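Long-range contacts in VESB protease (Vibrio cholerae, PDB 4LK4), which is a secreted trypsin-like protein of the peptidase S1 family and probably cleaves peptide bonds as a serine endopeptidase: residues 288-292 with 323-329; 317-322 with 346-350. The protein carries 1 engineered substitution. All coordinates share one frame; numbering follows the deposited sequence.

Contact 1 of 2, residues 288-292 with 323-329; sequences LPADF and RQYQYDF
Leu288 lowers both its methyl groups onto the backbone of strand 324-329, where CD1 and CD2 each lie 3.7 Å from the carbonyl oxygen of Asp328. From there the branches diverge: CD1 packs against CB of Phe329 at 3.9 Å, and CD2 turns to CD1 of the Tyr327 ring. The CD1 methyl of Leu288 also sits 3.5 Å above the centre of the Phe292 ring, so Leu288 touches all three aromatic residues, Phe292, Tyr327 and Phe329. Pro289 adds the next apolar contact, its CG meeting CE1 of Tyr327 at 3.7 Å. A backbone hydrogen bond from Phe292 N to Pro289 O closes the turn that carries Asp291 back toward the strand. This loop, which leads from strand 278-283 into strand 292-297, lies over one side of strand 324-335 in the C-terminal Ig-like domain. Tyr325, Tyr327 and Phe329 alternate with Gln324, Gln326 and Asp328 along that strand, as expected of an extended chain with one flank packed inward; Asp328 instead forms a salt bridge with Arg345. Asp291 crosses the end of Tyr327, its OD2 2.7 Å from the phenolic OH. Asp291 OD2 also approaches the edge of the Tyr325 ring and makes a long salt bridge, 3.7 Å, to NH2 of Arg323, whose guanidinium lies over one face of Tyr325, offset toward the ring's rim. Phe292 completes an aromatic cluster with Tyr327 and Phe329. With CG anti to the backbone N (chi1 178°), its CB stays over one face of Tyr327 and the ring presents its edge to that face in an offset edge-to-face pair, planes at 78°. Its far end, CZ, reaches CD1 of Phe329, whose own ring meets Phe268 edge-to-face.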
loop_
_atom_site.group_PDB
_atom_site.type_symbol
_atom_site.label_atom_id
_atom_site.label_comp_id
_atom_site.label_asym_id
_atom_site.label_seq_id
_atom_site.Cartn_x
_atom_site.Cartn_y
_atom_site.Cartn_z
ATOM N N LEU A 288 21.711 13.787 5.509
ATOM C CA LEU A 288 22.265 12.984 4.410
ATOM C C LEU A 288 23.715 13.347 4.091
ATOM O O LEU A 288 24.159 14.460 4.419
ATOM C CB LEU A 288 21.396 13.137 3.162
ATOM C CG LEU A 288 20.008 12.516 3.318
ATOM C CD1 LEU A 288 19.144 12.861 2.116
ATOM C CD2 LEU A 288 20.116 11.007 3.523
ATOM N N PRO A 289 24.469 12.414 3.453
ATOM C CA PRO A 289 25.905 12.678 3.214
ATOM C C PRO A 289 26.213 13.735 2.145
ATOM O O PRO A 289 25.301 14.383 1.593
ATOM C CB PRO A 289 26.479 11.312 2.787
ATOM C CG PRO A 289 25.369 10.331 2.827
ATOM C CD PRO A 289 24.075 11.038 3.095
ATOM N N ALA A 290 27.508 13.877 1.873
ATOM C CA ALA A 290 28.034 14.817 0.888
ATOM C C ALA A 290 27.689 14.443 -0.548
ATOM O O ALA A 290 27.562 15.317 -1.390
ATOM C CB ALA A 290 29.535 14.925 1.037
ATOM N N ASP A 291 27.553 13.149 -0.823
ATOM C CA ASP A 291 27.038 12.681 -2.112
ATOM C C ASP A 291 25.719 13.356 -2.490
ATOM O O ASP A 291 25.449 13.616 -3.661
ATOM C CB ASP A 291 26.740 11.181 -2.056
ATOM C CG ASP A 291 27.968 10.335 -1.831
ATOM O OD1 ASP A 291 29.058 10.724 -2.282
ATOM O OD2 ASP A 291 27.825 9.259 -1.213
ATOM N N PHE A 292 24.871 13.582 -1.495
ATOM C CA PHE A 292 23.537 14.093 -1.739
ATOM C C PHE A 292 23.569 15.604 -1.675
ATOM O O PHE A 292 24.334 16.169 -0.928
ATOM C CB PHE A 292 22.579 13.518 -0.706
ATOM C CG PHE A 292 21.183 14.015 -0.835
ATOM C CD1 PHE A 292 20.794 15.189 -0.209
ATOM C CD2 PHE A 292 20.247 13.304 -1.571
ATOM C CE1 PHE A 292 19.499 15.656 -0.325
ATOM C CE2 PHE A 292 18.946 13.759 -1.686
ATOM C CZ PHE A 292 18.575 14.940 -1.063
ATOM N N ARG A 323 28.515 1.287 -6.286
ATOM C CA ARG A 323 27.663 0.787 -5.209
ATOM C C ARG A 323 26.195 1.163 -5.413
ATOM O O ARG A 323 25.831 1.816 -6.393
ATOM C CB ARG A 323 28.166 1.305 -3.849
ATOM C CG ARG A 323 28.301 2.820 -3.737
ATOM C CD ARG A 323 28.900 3.204 -2.388
ATOM N NE ARG A 323 28.335 4.437 -1.822
ATOM C CZ ARG A 323 27.089 4.564 -1.346
ATOM N NH1 ARG A 323 26.233 3.548 -1.388
ATOM N NH2 ARG A 323 26.679 5.725 -0.838
ATOM N N GLN A 324 25.355 0.721 -4.485
ATOM C CA GLN A 324 23.963 1.120 -4.464
ATOM C C GLN A 324 23.781 2.393 -3.671
ATOM O O GLN A 324 24.216 2.487 -2.533
ATOM C CB GLN A 324 23.136 0.056 -3.796
ATOM C CG GLN A 324 23.342 -1.324 -4.374
ATOM C CD GLN A 324 22.165 -2.232 -4.061
ATOM O OE1 GLN A 324 21.010 -1.922 -4.400
ATOM N NE2 GLN A 324 22.446 -3.348 -3.388
ATOM N N TYR A 325 23.115 3.362 -4.269
ATOM C CA TYR A 325 22.780 4.588 -3.579
ATOM C C TYR A 325 21.298 4.550 -3.271
ATOM O O TYR A 325 20.484 4.283 -4.147
ATOM C CB TYR A 325 23.107 5.813 -4.445
ATOM C CG TYR A 325 24.580 6.026 -4.679
ATOM C CD1 TYR A 325 25.284 5.258 -5.613
ATOM C CD2 TYR A 325 25.280 7.011 -3.980
ATOM C CE1 TYR A 325 26.639 5.467 -5.832
ATOM C CE2 TYR A 325 26.637 7.226 -4.202
ATOM C CZ TYR A 325 27.305 6.450 -5.122
ATOM O OH TYR A 325 28.639 6.657 -5.328
ATOM N N GLN A 326 20.960 4.801 -2.012
ATOM C CA GLN A 326 19.584 4.909 -1.601
ATOM C C GLN A 326 19.458 5.944 -0.516
ATOM O O GLN A 326 19.804 5.682 0.640
ATOM C CB GLN A 326 19.065 3.574 -1.080
ATOM C CG GLN A 326 17.556 3.570 -0.879
ATOM C CD GLN A 326 17.059 2.253 -0.334
ATOM O OE1 GLN A 326 16.546 1.413 -1.082
ATOM N NE2 GLN A 326 17.222 2.055 0.964
ATOM N N TYR A 327 18.953 7.118 -0.886
ATOM C CA TYR A 327 18.803 8.209 0.073
ATOM C C TYR A 327 17.351 8.594 0.278
ATOM O O TYR A 327 16.646 8.903 -0.672
ATOM C CB TYR A 327 19.589 9.450 -0.357
ATOM C CG TYR A 327 21.066 9.246 -0.476
ATOM C CD1 TYR A 327 21.803 8.714 0.575
ATOM C CD2 TYR A 327 21.747 9.619 -1.627
ATOM C CE1 TYR A 327 23.188 8.557 0.474
ATOM C CE2 TYR A 327 23.118 9.458 -1.733
ATOM C CZ TYR A 327 23.832 8.917 -0.689
ATOM O OH TYR A 327 25.199 8.758 -0.806
ATOM N N ASP A 328 16.957 8.617 1.541
ATOM C CA ASP A 328 15.635 9.014 1.972
ATOM C C ASP A 328 15.654 10.376 2.617
ATOM O O ASP A 328 16.470 10.647 3.485
ATOM C CB ASP A 328 15.127 7.993 2.980
ATOM C CG ASP A 328 14.887 6.633 2.340
ATOM O OD1 ASP A 328 14.944 6.575 1.092
ATOM O OD2 ASP A 328 14.635 5.634 3.050
ATOM N N PHE A 329 14.750 11.235 2.192
ATOM C CA PHE A 329 14.623 12.553 2.787
ATOM C C PHE A 329 13.153 12.888 3.023
ATOM O O PHE A 329 12.258 12.375 2.353
ATOM C CB PHE A 329 15.278 13.614 1.903
ATOM C CG PHE A 329 14.741 13.634 0.511
ATOM C CD1 PHE A 329 15.250 12.785 -0.448
ATOM C CD2 PHE A 329 13.702 14.480 0.173
ATOM C CE1 PHE A 329 14.739 12.786 -1.730
ATOM C CE2 PHE A 329 13.193 14.500 -1.102
ATOM C CZ PHE A 329 13.707 13.643 -2.059
#

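Contact 2 of 2, residues 317-322 with 346-350; sequences VDAQHY and IQLDT
Thr350 OG1 donates a hydrogen bond to the carbonyl oxygen of His321 at 2.7 Å and accepts one from the backbone N of Arg323. The proton goes to a lone pair in the plane of the His321 carbonyl, with a C=O...OG1 angle of 132°. Two bonds thus grip the hydroxyl and tie the last modelled residue to the turn that follows strand 310-319. A chi1 of 59° places OG1 between the backbone N and the carbonyl carbon of Thr350, facing that turn, and brings it within 3.3 Å of Tyr322 CA. The Tyr322 ring turns its edge to the carbonyl carbon of Thr350. Back along the two strands, toward their N-terminal sides, the contact is apolar. Leu348 splits its methyls between two residues: CD1 meets Ala319 CB and CD2 meets Val317 CB, each at 4.1 Å, with the Leu348 and Val317 side chains reaching toward each other tip to tip. Val317 also passes CG2 alongside CG2 of Ile346. The two short strands run nearly parallel, 14° apart, but their axes stay 9.9 Å from each other, too far for backbone pairing, so side chains bridge the gap as between the layers of a β-sandwich. Tyr325 of strand 324-335 packs on Val317 and Ala319, while strand 310-319 pairs with strand 262-272 and strand 338-349 runs between strands 248-258 and 324-335.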
loop_
_atom_site.group_PDB
_atom_site.type_symbol
_atom_site.label_atom_id
_atom_site.label_comp_id
_atom_site.label_asym_id
_atom_site.label_seq_id
_atom_site.Cartn_x
_atom_site.Cartn_y
_atom_site.Cartn_z
ATOM N N VAL A 317 22.620 13.417 -6.776
ATOM C CA VAL A 317 23.566 12.488 -6.199
ATOM C C VAL A 317 24.781 12.460 -7.101
ATOM O O VAL A 317 24.666 12.193 -8.295
ATOM C CB VAL A 317 22.991 11.062 -6.096
ATOM C CG1 VAL A 317 24.082 10.076 -5.691
ATOM C CG2 VAL A 317 21.847 11.031 -5.101
ATOM N N ASP A 318 25.937 12.738 -6.513
ATOM C CA ASP A 318 27.213 12.676 -7.205
ATOM C C ASP A 318 27.746 11.281 -6.933
ATOM O O ASP A 318 28.394 11.034 -5.916
ATOM C CB ASP A 318 28.162 13.766 -6.674
ATOM C CG ASP A 318 29.440 13.905 -7.496
ATOM O OD1 ASP A 318 29.454 13.478 -8.675
ATOM O OD2 ASP A 318 30.428 14.467 -6.972
ATOM N N ALA A 319 27.413 10.355 -7.822
ATOM C CA ALA A 319 27.849 8.975 -7.689
ATOM C C ALA A 319 29.239 8.842 -8.275
ATOM O O ALA A 319 29.414 8.870 -9.500
ATOM C CB ALA A 319 26.892 8.042 -8.402
ATOM N N GLN A 320 30.224 8.717 -7.395
ATOM C CA GLN A 320 31.613 8.603 -7.811
ATOM C C GLN A 320 32.205 7.231 -7.481
ATOM O O GLN A 320 33.328 6.948 -7.882
ATOM C CB GLN A 320 32.432 9.731 -7.178
ATOM C CG GLN A 320 32.045 11.123 -7.678
ATOM C CD GLN A 320 32.497 11.408 -9.120
ATOM O OE1 GLN A 320 33.689 11.642 -9.379
ATOM N NE2 GLN A 320 31.544 11.412 -10.062
ATOM N N HIS A 321 31.451 6.384 -6.773
ATOM C CA HIS A 321 31.872 5.017 -6.464
ATOM C C HIS A 321 30.921 4.002 -7.062
ATOM O O HIS A 321 29.834 4.339 -7.545
ATOM C CB HIS A 321 31.893 4.779 -4.957
ATOM C CG HIS A 321 32.757 5.732 -4.207
ATOM N ND1 HIS A 321 32.276 6.907 -3.668
ATOM C CD2 HIS A 321 34.073 5.685 -3.903
ATOM C CE1 HIS A 321 33.263 7.546 -3.068
ATOM N NE2 HIS A 321 34.363 6.825 -3.196
ATOM N N TYR A 322 31.340 2.744 -6.970
ATOM C CA TYR A 322 30.588 1.611 -7.485
ATOM C C TYR A 322 29.796 0.948 -6.373
ATOM O O TYR A 322 30.331 0.138 -5.614
ATOM C CB TYR A 322 31.552 0.599 -8.118
ATOM C CG TYR A 322 32.194 1.089 -9.400
ATOM C CD1 TYR A 322 31.406 1.572 -10.441
ATOM C CD2 TYR A 322 33.571 1.049 -9.580
ATOM C CE1 TYR A 322 31.959 2.008 -11.620
ATOM C CE2 TYR A 322 34.143 1.491 -10.767
ATOM C CZ TYR A 322 33.324 1.969 -11.778
ATOM O OH TYR A 322 33.835 2.420 -12.960
ATOM N N ILE A 346 15.482 8.677 -3.374
ATOM C CA ILE A 346 16.172 8.639 -4.630
ATOM C C ILE A 346 17.122 7.464 -4.557
ATOM O O ILE A 346 17.813 7.255 -3.570
ATOM C CB ILE A 346 16.917 9.948 -4.918
ATOM C CG1 ILE A 346 17.499 9.925 -6.310
ATOM C CG2 ILE A 346 18.031 10.216 -3.910
ATOM C CD1 ILE A 346 17.861 11.299 -6.791
ATOM N N GLN A 347 17.143 6.694 -5.613
ATOM C CA GLN A 347 17.855 5.460 -5.610
ATOM C C GLN A 347 18.419 5.216 -6.990
ATOM O O GLN A 347 17.780 5.562 -7.989
ATOM C CB GLN A 347 16.892 4.333 -5.264
ATOM C CG GLN A 347 17.530 2.959 -5.259
ATOM C CD GLN A 347 16.634 1.898 -4.624
ATOM O OE1 GLN A 347 15.611 2.201 -4.003
ATOM N NE2 GLN A 347 17.025 0.645 -4.786
ATOM N N LEU A 348 19.590 4.580 -7.018
ATOM C CA LEU A 348 20.291 4.222 -8.245
ATOM C C LEU A 348 21.404 3.231 -7.944
ATOM O O LEU A 348 21.747 2.995 -6.786
ATOM C CB LEU A 348 20.881 5.473 -8.891
ATOM C CG LEU A 348 21.890 6.243 -8.040
ATOM C CD1 LEU A 348 23.270 6.080 -8.644
ATOM C CD2 LEU A 348 21.519 7.709 -8.000
ATOM N N ASP A 349 21.974 2.654 -8.993
ATOM C CA ASP A 349 22.996 1.627 -8.819
ATOM C C ASP A 349 24.086 1.729 -9.885
ATOM O O ASP A 349 23.766 1.917 -11.066
ATOM C CB ASP A 349 22.348 0.240 -8.858
ATOM C CG ASP A 349 23.204 -0.825 -8.193
ATOM O OD1 ASP A 349 24.449 -0.789 -8.296
ATOM O OD2 ASP A 349 22.622 -1.718 -7.544
ATOM N N THR A 350 25.347 1.555 -9.457
ATOM C CA THR A 350 26.534 1.620 -10.343
ATOM C C THR A 350 27.438 0.368 -10.218
ATOM O O THR A 350 27.272 -0.461 -9.305
ATOM C CB THR A 350 27.375 2.900 -10.056
ATOM O OG1 THR A 350 27.798 2.909 -8.690
ATOM C CG2 THR A 350 26.573 4.194 -10.303
#

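How the contacts relate
Contacts 1 and 2 lie side by side in the C-terminal Ig-like domain, their centres about 8 Å apart. Their segments alternate along the chain: 288-292, 317-322, 323-329, then 346-350. Residues 317-322 run straight into 323-329, and strands 324-335 and 338-349 are neighbours in one sheet, where Tyr325 N to Leu348 O and Tyr327 N to Ile346 O are probable hydrogen bonds. A backbone hydrogen bond likewise joins Asp291 of contact 1 to Asp318 of contact 2. Contact 1 brings the loop leading into strand 292-297, and contact 2 the end of strand 310-319, against these neighbouring strands, together making a partly buried region at one end of the domain, near the C-terminal end of the model.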